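Esterase family protein (PDB 7L0A) probably hydrolyses S-formylglutathione to formate and glutathione, as a serine esterase of the alpha/beta-hydrolase superfamily. Local coordinates at residues V85-Y90 and E165-S170; P19-H24 and Y100-E105; N74-A79 and R253-M258. All coordinates share one frame; numbering follows the deposited sequence.

Contact 1 of 3, residues V85-Y90 and E165-S170; sequences VDHSAY and EWNDFS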
loop_
_atom_site.group_PDB
_atom_site.type_symbol
_atom_site.label_atom_id
_atom_site.label_comp_id
_atom_site.label_asym_id
_atom_site.label_seq_id
_atom_site.Cartn_x
_atom_site.Cartn_y
_atom_site.Cartn_z
ATOM N N VAL B 85 4.677 -5.175 -14.666
ATOM C CA VAL B 85 4.974 -6.421 -15.365
ATOM C C VAL B 85 6.265 -6.237 -16.161
ATOM O O VAL B 85 6.348 -5.366 -17.040
ATOM C CB VAL B 85 3.805 -6.852 -16.269
ATOM C CG1 VAL B 85 4.148 -8.138 -16.976
ATOM C CG2 VAL B 85 2.538 -6.951 -15.474
ATOM N N ASP B 86 7.290 -6.985 -15.789
ATOM C CA ASP B 86 8.554 -6.947 -16.520
ATOM C C ASP B 86 8.458 -7.808 -17.779
ATOM O O ASP B 86 7.786 -8.848 -17.785
ATOM C CB ASP B 86 9.705 -7.473 -15.668
ATOM C CG ASP B 86 10.093 -6.525 -14.553
ATOM O OD1 ASP B 86 9.915 -5.292 -14.725
ATOM O OD2 ASP B 86 10.582 -7.017 -13.512
ATOM N N HIS B 87 9.137 -7.376 -18.849
ATOM C CA HIS B 87 9.127 -8.163 -20.085
ATOM C C HIS B 87 9.539 -9.607 -19.848
ATOM O O HIS B 87 8.978 -10.529 -20.446
ATOM C CB HIS B 87 10.063 -7.550 -21.124
ATOM C CG HIS B 87 9.558 -6.265 -21.699
ATOM N ND1 HIS B 87 10.024 -5.767 -22.891
ATOM C CD2 HIS B 87 8.626 -5.389 -21.255
ATOM C CE1 HIS B 87 9.398 -4.632 -23.160
ATOM N NE2 HIS B 87 8.532 -4.396 -22.193
ATOM N N SER B 88 10.541 -9.817 -19.004
ATOM C CA SER B 88 11.080 -11.155 -18.815
ATOM C C SER B 88 10.085 -12.090 -18.137
ATOM O O SER B 88 10.265 -13.311 -18.207
ATOM C CB SER B 88 12.369 -11.077 -18.000
ATOM O OG SER B 88 12.181 -10.260 -16.844
ATOM N N ALA B 89 9.025 -11.563 -17.511
ATOM C CA ALA B 89 8.061 -12.436 -16.839
ATOM C C ALA B 89 7.344 -13.340 -17.829
ATOM O O ALA B 89 6.985 -14.478 -17.495
ATOM C CB ALA B 89 7.044 -11.610 -16.052
ATOM N N TYR B 90 7.185 -12.889 -19.075
ATOM C CA TYR B 90 6.359 -13.639 -20.011
ATOM C C TYR B 90 7.056 -14.867 -20.568
ATOM O O TYR B 90 6.412 -15.899 -20.754
ATOM C CB TYR B 90 5.931 -12.758 -21.188
ATOM C CG TYR B 90 4.983 -11.640 -20.862
ATOM C CD1 TYR B 90 3.609 -11.870 -20.770
ATOM C CD2 TYR B 90 5.438 -10.352 -20.684
ATOM C CE1 TYR B 90 2.723 -10.837 -20.502
ATOM C CE2 TYR B 90 4.555 -9.317 -20.382
ATOM C CZ TYR B 90 3.202 -9.566 -20.316
ATOM O OH TYR B 90 2.305 -8.586 -20.059
ATOM N N GLU B 165 6.702 -4.765 -28.741
ATOM C CA GLU B 165 7.864 -3.975 -28.328
ATOM C C GLU B 165 8.717 -4.652 -27.278
ATOM O O GLU B 165 9.201 -4.010 -26.334
ATOM C CB GLU B 165 7.379 -2.610 -27.827
ATOM C CG GLU B 165 6.705 -1.764 -28.886
ATOM C CD GLU B 165 7.599 -1.540 -30.095
ATOM O OE1 GLU B 165 8.821 -1.348 -29.909
ATOM O OE2 GLU B 165 7.077 -1.576 -31.232
ATOM N N TRP B 166 8.972 -5.941 -27.432
ATOM C CA TRP B 166 9.820 -6.672 -26.508
ATOM C C TRP B 166 11.219 -6.088 -26.429
ATOM O O TRP B 166 11.777 -5.654 -27.437
ATOM C CB TRP B 166 9.915 -8.126 -26.989
ATOM C CG TRP B 166 8.617 -8.824 -27.087
ATOM C CD1 TRP B 166 7.882 -9.066 -28.225
ATOM C CD2 TRP B 166 7.884 -9.388 -26.010
ATOM N NE1 TRP B 166 6.733 -9.745 -27.905
ATOM C CE2 TRP B 166 6.711 -9.959 -26.549
ATOM C CE3 TRP B 166 8.107 -9.476 -24.635
ATOM C CZ2 TRP B 166 5.752 -10.587 -25.750
ATOM C CZ3 TRP B 166 7.168 -10.102 -23.856
ATOM C CH2 TRP B 166 6.008 -10.653 -24.413
ATOM N N ASN B 167 11.802 -6.109 -25.223
ATOM C CA ASN B 167 13.235 -5.835 -25.101
ATOM C C ASN B 167 14.047 -7.010 -25.669
ATOM O O ASN B 167 13.509 -8.041 -26.077
ATOM C CB ASN B 167 13.606 -5.497 -23.648
ATOM C CG ASN B 167 13.509 -6.681 -22.679
ATOM O OD1 ASN B 167 13.454 -7.855 -23.067
ATOM N ND2 ASN B 167 13.587 -6.375 -21.397
ATOM N N ASP B 168 15.376 -6.846 -25.711
ATOM C CA ASP B 168 16.213 -7.784 -26.443
ATOM C C ASP B 168 16.163 -9.181 -25.845
ATOM O O ASP B 168 16.064 -10.180 -26.573
ATOM C CB ASP B 168 17.654 -7.274 -26.463
ATOM C CG ASP B 168 17.860 -6.126 -27.435
ATOM O OD1 ASP B 168 16.970 -5.873 -28.277
ATOM O OD2 ASP B 168 18.926 -5.480 -27.360
ATOM N N PHE B 169 16.309 -9.281 -24.516
ATOM C CA PHE B 169 16.357 -10.603 -23.875
ATOM C C PHE B 169 15.006 -11.311 -23.960
ATOM O O PHE B 169 14.957 -12.535 -24.172
ATOM C CB PHE B 169 16.824 -10.434 -22.421
ATOM C CG PHE B 169 17.169 -11.720 -21.711
ATOM C CD1 PHE B 169 17.872 -12.726 -22.351
ATOM C CD2 PHE B 169 16.810 -11.900 -20.380
ATOM C CE1 PHE B 169 18.199 -13.908 -21.686
ATOM C CE2 PHE B 169 17.133 -13.080 -19.713
ATOM C CZ PHE B 169 17.831 -14.068 -20.357
ATOM N N SER B 170 13.896 -10.568 -23.812
ATOM C CA SER B 170 12.591 -11.204 -23.924
ATOM C C SER B 170 12.284 -11.546 -25.376
ATOM O O SER B 170 11.734 -12.618 -25.668
ATOM C CB SER B 170 11.498 -10.336 -23.314
ATOM O OG SER B 170 11.360 -9.114 -23.984
HETATM O O HOH W 1 12.583 -7.216 -18.406
#

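Contact 2 of 3, residues P19-H24 and Y100-E105; sequences PTIGMH and YDYILE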
loop_
_atom_site.group_PDB
_atom_site.type_symbol
_atom_site.label_atom_id
_atom_site.label_comp_id
_atom_site.label_asym_id
_atom_site.label_seq_id
_atom_site.Cartn_x
_atom_site.Cartn_y
_atom_site.Cartn_z
ATOM N N PRO B 19 8.336 -13.140 -4.043
ATOM C CA PRO B 19 8.863 -14.524 -4.000
ATOM C C PRO B 19 8.821 -15.211 -5.346
ATOM O O PRO B 19 9.727 -16.000 -5.669
ATOM C CB PRO B 19 7.945 -15.215 -2.991
ATOM C CG PRO B 19 7.240 -14.134 -2.241
ATOM C CD PRO B 19 7.205 -12.901 -3.123
ATOM N N THR B 20 7.812 -14.902 -6.166
ATOM C CA THR B 20 7.651 -15.591 -7.441
ATOM C C THR B 20 8.699 -15.156 -8.445
ATOM O O THR B 20 9.354 -15.996 -9.062
ATOM C CB THR B 20 6.252 -15.338 -7.976
ATOM O OG1 THR B 20 5.295 -15.843 -7.049
ATOM C CG2 THR B 20 6.066 -16.013 -9.331
ATOM N N ILE B 21 8.886 -13.842 -8.606
ATOM C CA ILE B 21 9.868 -13.327 -9.555
ATOM C C ILE B 21 11.260 -13.395 -8.973
ATOM O O ILE B 21 12.233 -13.572 -9.708
ATOM C CB ILE B 21 9.490 -11.882 -9.961
ATOM C CG1 ILE B 21 8.113 -11.892 -10.642
ATOM C CG2 ILE B 21 10.563 -11.288 -10.900
ATOM C CD1 ILE B 21 8.063 -12.624 -11.977
ATOM N N GLY B 22 11.382 -13.274 -7.659
ATOM C CA GLY B 22 12.665 -13.259 -7.017
ATOM C C GLY B 22 13.364 -11.931 -7.021
ATOM O O GLY B 22 14.574 -11.886 -6.779
ATOM N N MET B 23 12.641 -10.843 -7.271
ATOM C CA MET B 23 13.217 -9.510 -7.189
ATOM C C MET B 23 12.120 -8.540 -6.787
ATOM O O MET B 23 10.951 -8.919 -6.635
ATOM C CB MET B 23 13.870 -9.067 -8.496
ATOM C CG MET B 23 13.014 -9.194 -9.700
ATOM S SD MET B 23 13.975 -8.800 -11.189
ATOM C CE MET B 23 14.123 -7.033 -10.947
ATOM N N HIS B 24 12.503 -7.283 -6.596
ATOM C CA HIS B 24 11.535 -6.284 -6.187
ATOM C C HIS B 24 10.623 -5.902 -7.342
ATOM O O HIS B 24 11.025 -5.891 -8.517
ATOM C CB HIS B 24 12.265 -5.071 -5.666
ATOM C CG HIS B 24 13.092 -5.344 -4.453
ATOM N ND1 HIS B 24 14.456 -5.483 -4.515
ATOM C CD2 HIS B 24 12.744 -5.533 -3.157
ATOM C CE1 HIS B 24 14.922 -5.699 -3.307
ATOM N NE2 HIS B 24 13.904 -5.764 -2.462
ATOM N N TYR B 100 2.141 -15.661 -15.316
ATOM C CA TYR B 100 0.928 -16.268 -14.774
ATOM C C TYR B 100 1.003 -16.373 -13.255
ATOM O O TYR B 100 0.106 -15.904 -12.542
ATOM C CB TYR B 100 0.724 -17.649 -15.398
ATOM C CG TYR B 100 -0.454 -18.426 -14.920
ATOM C CD1 TYR B 100 -1.723 -18.223 -15.460
ATOM C CD2 TYR B 100 -0.302 -19.389 -13.952
ATOM C CE1 TYR B 100 -2.805 -18.994 -15.024
ATOM C CE2 TYR B 100 -1.378 -20.124 -13.494
ATOM C CZ TYR B 100 -2.624 -19.915 -14.037
ATOM O OH TYR B 100 -3.685 -20.666 -13.583
ATOM N N ASP B 101 2.107 -16.932 -12.739
ATOM C CA ASP B 101 2.243 -17.143 -11.307
ATOM C C ASP B 101 2.345 -15.813 -10.578
ATOM O O ASP B 101 1.842 -15.669 -9.455
ATOM C CB ASP B 101 3.466 -17.996 -11.044
ATOM C CG ASP B 101 3.504 -19.221 -11.967
ATOM O OD1 ASP B 101 2.758 -20.184 -11.656
ATOM O OD2 ASP B 101 4.215 -19.193 -13.012
ATOM N N TYR B 102 3.031 -14.857 -11.195
ATOM C CA TYR B 102 3.245 -13.556 -10.573
ATOM C C TYR B 102 1.939 -12.789 -10.412
ATOM O O TYR B 102 1.681 -12.213 -9.344
ATOM C CB TYR B 102 4.252 -12.759 -11.401
ATOM C CG TYR B 102 4.350 -11.300 -11.064
ATOM C CD1 TYR B 102 4.716 -10.867 -9.793
ATOM C CD2 TYR B 102 4.009 -10.338 -12.013
ATOM C CE1 TYR B 102 4.791 -9.507 -9.505
ATOM C CE2 TYR B 102 4.064 -8.985 -11.719
ATOM C CZ TYR B 102 4.454 -8.597 -10.469
ATOM O OH TYR B 102 4.521 -7.234 -10.173
ATOM N N ILE B 103 1.111 -12.739 -11.460
ATOM C CA ILE B 103 -0.149 -12.030 -11.323
ATOM C C ILE B 103 -1.018 -12.687 -10.246
ATOM O O ILE B 103 -1.694 -11.995 -9.469
ATOM C CB ILE B 103 -0.887 -11.929 -12.672
ATOM C CG1 ILE B 103 -0.098 -11.083 -13.670
ATOM C CG2 ILE B 103 -2.257 -11.249 -12.476
ATOM C CD1 ILE B 103 0.232 -9.702 -13.184
ATOM N N LEU B 104 -0.961 -14.012 -10.122
ATOM C CA LEU B 104 -1.741 -14.679 -9.081
ATOM C C LEU B 104 -1.164 -14.387 -7.699
ATOM O O LEU B 104 -1.911 -14.301 -6.722
ATOM C CB LEU B 104 -1.828 -16.173 -9.362
ATOM C CG LEU B 104 -2.683 -16.478 -10.588
ATOM C CD1 LEU B 104 -2.625 -17.963 -10.880
ATOM C CD2 LEU B 104 -4.128 -16.058 -10.423
ATOM N N GLU B 105 0.156 -14.221 -7.599
ATOM C CA GLU B 105 0.763 -13.778 -6.350
ATOM C C GLU B 105 0.274 -12.387 -5.974
ATOM O O GLU B 105 -0.070 -12.141 -4.809
ATOM C CB GLU B 105 2.284 -13.793 -6.479
ATOM C CG GLU B 105 2.978 -13.031 -5.331
ATOM C CD GLU B 105 4.455 -12.836 -5.572
ATOM O OE1 GLU B 105 4.854 -11.713 -5.829
ATOM O OE2 GLU B 105 5.208 -13.863 -5.587
#

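Contact 3 of 3, residues N74-A79 and R253-M258; sequences NEHKLA and RAITWM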
loop_
_atom_site.group_PDB
_atom_site.type_symbol
_atom_site.label_atom_id
_atom_site.label_comp_id
_atom_site.label_asym_id
_atom_site.label_seq_id
_atom_site.Cartn_x
_atom_site.Cartn_y
_atom_site.Cartn_z
ATOM N N ASN B 74 -13.169 6.078 -8.636
ATOM C CA ASN B 74 -13.724 6.786 -7.485
ATOM C C ASN B 74 -15.238 6.902 -7.585
ATOM O O ASN B 74 -15.957 6.721 -6.596
ATOM C CB ASN B 74 -13.060 8.164 -7.394
ATOM C CG ASN B 74 -13.359 8.866 -6.104
ATOM O OD1 ASN B 74 -13.378 8.253 -5.032
ATOM N ND2 ASN B 74 -13.556 10.158 -6.180
ATOM N N GLU B 75 -15.747 7.179 -8.790
ATOM C CA GLU B 75 -17.185 7.282 -8.999
ATOM C C GLU B 75 -17.896 5.986 -8.668
ATOM O O GLU B 75 -19.033 5.998 -8.167
ATOM C CB GLU B 75 -17.482 7.671 -10.449
ATOM C CG GLU B 75 -18.971 7.841 -10.725
ATOM C CD GLU B 75 -19.292 8.238 -12.149
ATOM O OE1 GLU B 75 -18.357 8.352 -12.967
ATOM O OE2 GLU B 75 -20.493 8.428 -12.448
ATOM N N HIS B 76 -17.272 4.857 -8.978
ATOM C CA HIS B 76 -17.918 3.569 -8.844
ATOM C C HIS B 76 -17.424 2.761 -7.657
ATOM O O HIS B 76 -17.724 1.566 -7.576
ATOM C CB HIS B 76 -17.742 2.796 -10.144
ATOM C CG HIS B 76 -18.431 3.446 -11.305
ATOM N ND1 HIS B 76 -19.803 3.405 -11.463
ATOM C CD2 HIS B 76 -17.959 4.214 -12.315
ATOM C CE1 HIS B 76 -20.138 4.066 -12.552
ATOM N NE2 HIS B 76 -19.045 4.583 -13.079
ATOM N N LYS B 77 -16.710 3.403 -6.723
ATOM C CA LYS B 77 -16.194 2.752 -5.515
ATOM C C LYS B 77 -15.477 1.431 -5.811
ATOM O O LYS B 77 -15.690 0.409 -5.157
ATOM C CB LYS B 77 -17.311 2.534 -4.492
ATOM C CG LYS B 77 -16.770 2.340 -3.095
ATOM C CD LYS B 77 -17.893 2.350 -2.049
ATOM C CE LYS B 77 -17.321 2.412 -0.642
ATOM N NZ LYS B 77 -18.440 2.656 0.339
ATOM N N LEU B 78 -14.556 1.470 -6.766
ATOM C CA LEU B 78 -13.839 0.297 -7.243
ATOM C C LEU B 78 -12.366 0.392 -6.858
ATOM O O LEU B 78 -11.706 1.387 -7.170
ATOM C CB LEU B 78 -14.005 0.180 -8.756
ATOM C CG LEU B 78 -13.308 -0.994 -9.449
ATOM C CD1 LEU B 78 -13.921 -2.327 -9.073
ATOM C CD2 LEU B 78 -13.396 -0.808 -10.972
ATOM N N ALA B 79 -11.890 -0.593 -6.089
ATOM C CA ALA B 79 -10.459 -0.747 -5.877
ATOM C C ALA B 79 -9.817 -1.206 -7.189
ATOM O O ALA B 79 -10.347 -2.085 -7.884
ATOM C CB ALA B 79 -10.158 -1.776 -4.789
ATOM N N ARG B 253 -15.582 2.995 -19.949
ATOM C CA ARG B 253 -16.737 2.168 -20.277
ATOM C C ARG B 253 -16.688 0.840 -19.548
ATOM O O ARG B 253 -17.704 0.374 -19.013
ATOM C CB ARG B 253 -16.807 1.980 -21.791
ATOM C CG ARG B 253 -17.675 0.854 -22.258
ATOM C CD ARG B 253 -19.156 1.163 -22.069
ATOM N NE ARG B 253 -19.943 -0.028 -22.402
ATOM C CZ ARG B 253 -20.897 -0.536 -21.635
ATOM N NH1 ARG B 253 -21.216 0.041 -20.487
ATOM N NH2 ARG B 253 -21.539 -1.621 -22.033
ATOM N N ALA B 254 -15.499 0.230 -19.503
ATOM C CA ALA B 254 -15.340 -1.059 -18.858
ATOM C C ALA B 254 -15.686 -1.001 -17.375
ATOM O O ALA B 254 -16.327 -1.916 -16.852
ATOM C CB ALA B 254 -13.915 -1.550 -19.048
ATOM N N ILE B 255 -15.285 0.063 -16.686
ATOM C CA ILE B 255 -15.539 0.147 -15.251
ATOM C C ILE B 255 -17.020 0.303 -14.991
ATOM O O ILE B 255 -17.569 -0.349 -14.101
ATOM C CB ILE B 255 -14.711 1.292 -14.638
ATOM C CG1 ILE B 255 -13.246 0.838 -14.502
ATOM C CG2 ILE B 255 -15.268 1.691 -13.262
ATOM C CD1 ILE B 255 -12.278 1.934 -14.117
ATOM N N THR B 256 -17.703 1.138 -15.780
ATOM C CA THR B 256 -19.157 1.236 -15.650
ATOM C C THR B 256 -19.829 -0.121 -15.855
ATOM O O THR B 256 -20.725 -0.515 -15.093
ATOM C CB THR B 256 -19.700 2.254 -16.639
ATOM O OG1 THR B 256 -19.072 3.519 -16.397
ATOM C CG2 THR B 256 -21.207 2.379 -16.479
ATOM N N TRP B 257 -19.391 -0.865 -16.870
ATOM C CA TRP B 257 -19.959 -2.180 -17.157
ATOM C C TRP B 257 -19.680 -3.165 -16.030
ATOM O O TRP B 257 -20.567 -3.949 -15.647
ATOM C CB TRP B 257 -19.399 -2.659 -18.494
ATOM C CG TRP B 257 -19.773 -4.049 -18.885
ATOM C CD1 TRP B 257 -20.911 -4.438 -19.534
ATOM C CD2 TRP B 257 -19.000 -5.237 -18.689
ATOM N NE1 TRP B 257 -20.901 -5.803 -19.733
ATOM C CE2 TRP B 257 -19.730 -6.311 -19.231
ATOM C CE3 TRP B 257 -17.754 -5.496 -18.113
ATOM C CZ2 TRP B 257 -19.267 -7.620 -19.194
ATOM C CZ3 TRP B 257 -17.285 -6.798 -18.108
ATOM C CH2 TRP B 257 -18.040 -7.843 -18.637
ATOM N N MET B 258 -18.477 -3.128 -15.477
ATOM C CA MET B 258 -18.093 -4.066 -14.435
ATOM C C MET B 258 -18.999 -3.980 -13.215
ATOM O O MET B 258 -19.374 -5.003 -12.633
ATOM C CB MET B 258 -16.674 -3.769 -13.967
ATOM C CG MET B 258 -15.584 -4.330 -14.780
ATOM S SD MET B 258 -14.063 -3.652 -14.068
ATOM C CE MET B 258 -13.169 -3.525 -15.605
#

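Contact 1 of 3, residues V85-Y90 and E165-S170
Asn167 OD1, packed 3.9 Å from His87 CB across the contact, is gripped twice by Ser170. The backbone Ser170 N reaches it nearly along the C=O axis at 2.8 Å, a capping bond that makes Asn167 the N-cap of helix 168-177. The hydroxyl Ser170 OG donates to the same Asn167 OD1 at 2.6 Å, but from well above the carbonyl plane. This is possible because the Asn167 side chain is folded between its own backbone N and carbonyl carbon (chi1 69°), so the amide turns back over the start of the helix. Its amide plane is tilted against the His87 ring, and the two side chains run alongside each other, pointing opposite ways.

His87 makes the direct hydrogen bond between the segments. Its ND1 accepts from Asn167 N at 3.0 Å, with the donor in the ring plane and an N-H...N angle of 152°, while NE2 bonds to Leu56 O. Together these fix the ring's rotation and suggest a ring protonated at NE2. At the ring edge, His87 CE1 comes to 3.2 Å from Glu165 O, and on the helix side His87 CB lies against the Ser170 hydroxyl. A water spans Ser88 N and Asn167 ND2 through weak bonds.

Beside it, Trp166, which is buried, presents the edge of its six-membered ring to the face of Tyr90, an offset T-shaped pair with planes at 86°; Trp166 CZ3 and Tyr90 CD2 are 3.6 Å apart. The indole N-H bonds to Leu161 O.

Tyr90 and Trp166 both rest on Met130 of helix 130-141, just after the predicted nucleophile Ser129, and on Leu56 in the loop beyond strand 49-53. Tyr90 also stacks on Tyr99 of helix 99-113, and Trp166 packs against Ile174 of helix 168-177.

Contact 2 of 3, residues P19-H24 and Y100-E105
Thr20 and Glu105 lie side by side with their ends in opposite directions, the carboxylate meeting both the N-H and the hydroxyl of the threonine. Glu105 leaves the helix with CG anti to the backbone N (chi1 166°) and stays extended, so OE2 arrives where Thr20 can hold it in a pincer. Thr20 N donates to the syn lone pair of Glu105 OE2 at 2.9 Å. Thr20 OG1 donates to the same oxygen at 2.5 Å, a value so short that its exact length is doubtful. The other oxygen, OE1, is taken by Tyr16 and Ser18, so both ends of this buried carboxylate have partners. Pro19 crosses the glutamate obliquely and sets its CD 3.3 Å from Glu105 OE2.

The other branch of Thr20, its methyl, meets the helix one turn earlier: Thr20 CG2 lies 3.7 Å from Asp101 CB, with the two side chains nearly perpendicular. Next along, Ile21 lays its CG1 against Tyr102 CD1 at 3.6 Å, aslant to the ring, and its CD1 near the tyrosine CB. The Tyr102 hydroxyl bonds to Asn84 O.

The contact thus joins the loop of the beta-hairpin formed by strands 9-17 and 24-32 to helix 99-113. Tyr102 packs on Leu27 and Tyr16 of those strands, Ile103 and Leu104 of the helix turn to Phe138 of helix 130-141, and Phe38 of the second subunit packs on Glu105.

Contact 3 of 3, residues N74-A79 and R253-M258
Leu78 and Ile255 make the buried, apolar part of this contact. Leu78 holds its CG opposite the main-chain nitrogen (chi1 180°) and reaches across to the helix, where its CD2 sits 3.9 Å from Ile255 CG2 and about as far from CG1, touching both branches of the isoleucine. The sulfur of Met258 flanks the same methyl more distantly, with Leu78 CD2 and Met258 SD 4.3 Å apart. Leu78 and Met258 both carry on to Leu50 of strand 49-53, and Met258 also to Val150 of strand 148-152.

Toward the solvent side the contact turns more polar, and no clear hydrogen bond closes it. The His76 ring lies between Thr256 CA, 4.2 Å above one face, and Glu75 CG on the opposite face, each offset toward the rim. His76 CD2 touches Ile255 CG2 at 3.8 Å, linking the two halves of the contact. His76 NE2 is 3.5 Å from Thr256 OG1; the Thr256 hydroxyl bonds to Lys252 O within its own helix. Both His76 and Thr256 remain partly exposed.

Helix 69-75 lies in the connection between the parallel neighbours 49-53 and 79-83, a beta-alpha-beta crossover. The residues that lead from this helix into strand 79-83 pack here against the C-terminal helix 244-259, which follows the predicted catalytic His242. Helices packed against the central sheet in this way are a hallmark of the alpha/beta-hydrolase fold.

In the fold
Contacts 1 and 2 are neighbours, with centres 15 Å apart; Val85 of one packs on Ile103 of the other, and helices 88-91 and 99-113 follow each other in the chain. Contact 3 lies on the opposite side of the chain's centre, about 30 Å from contact 1 and 27 Å from contact 2, centre to centre. It is the most buried of the three and relies mainly on apolar packing, with a histidine ring at its outer side and no clear hydrogen bond across it. The two partly buried contacts combine apolar packing with polar grips: contact 1 through a histidine and a helix cap near the predicted active site, contact 2 through a carboxylate beside the second subunit.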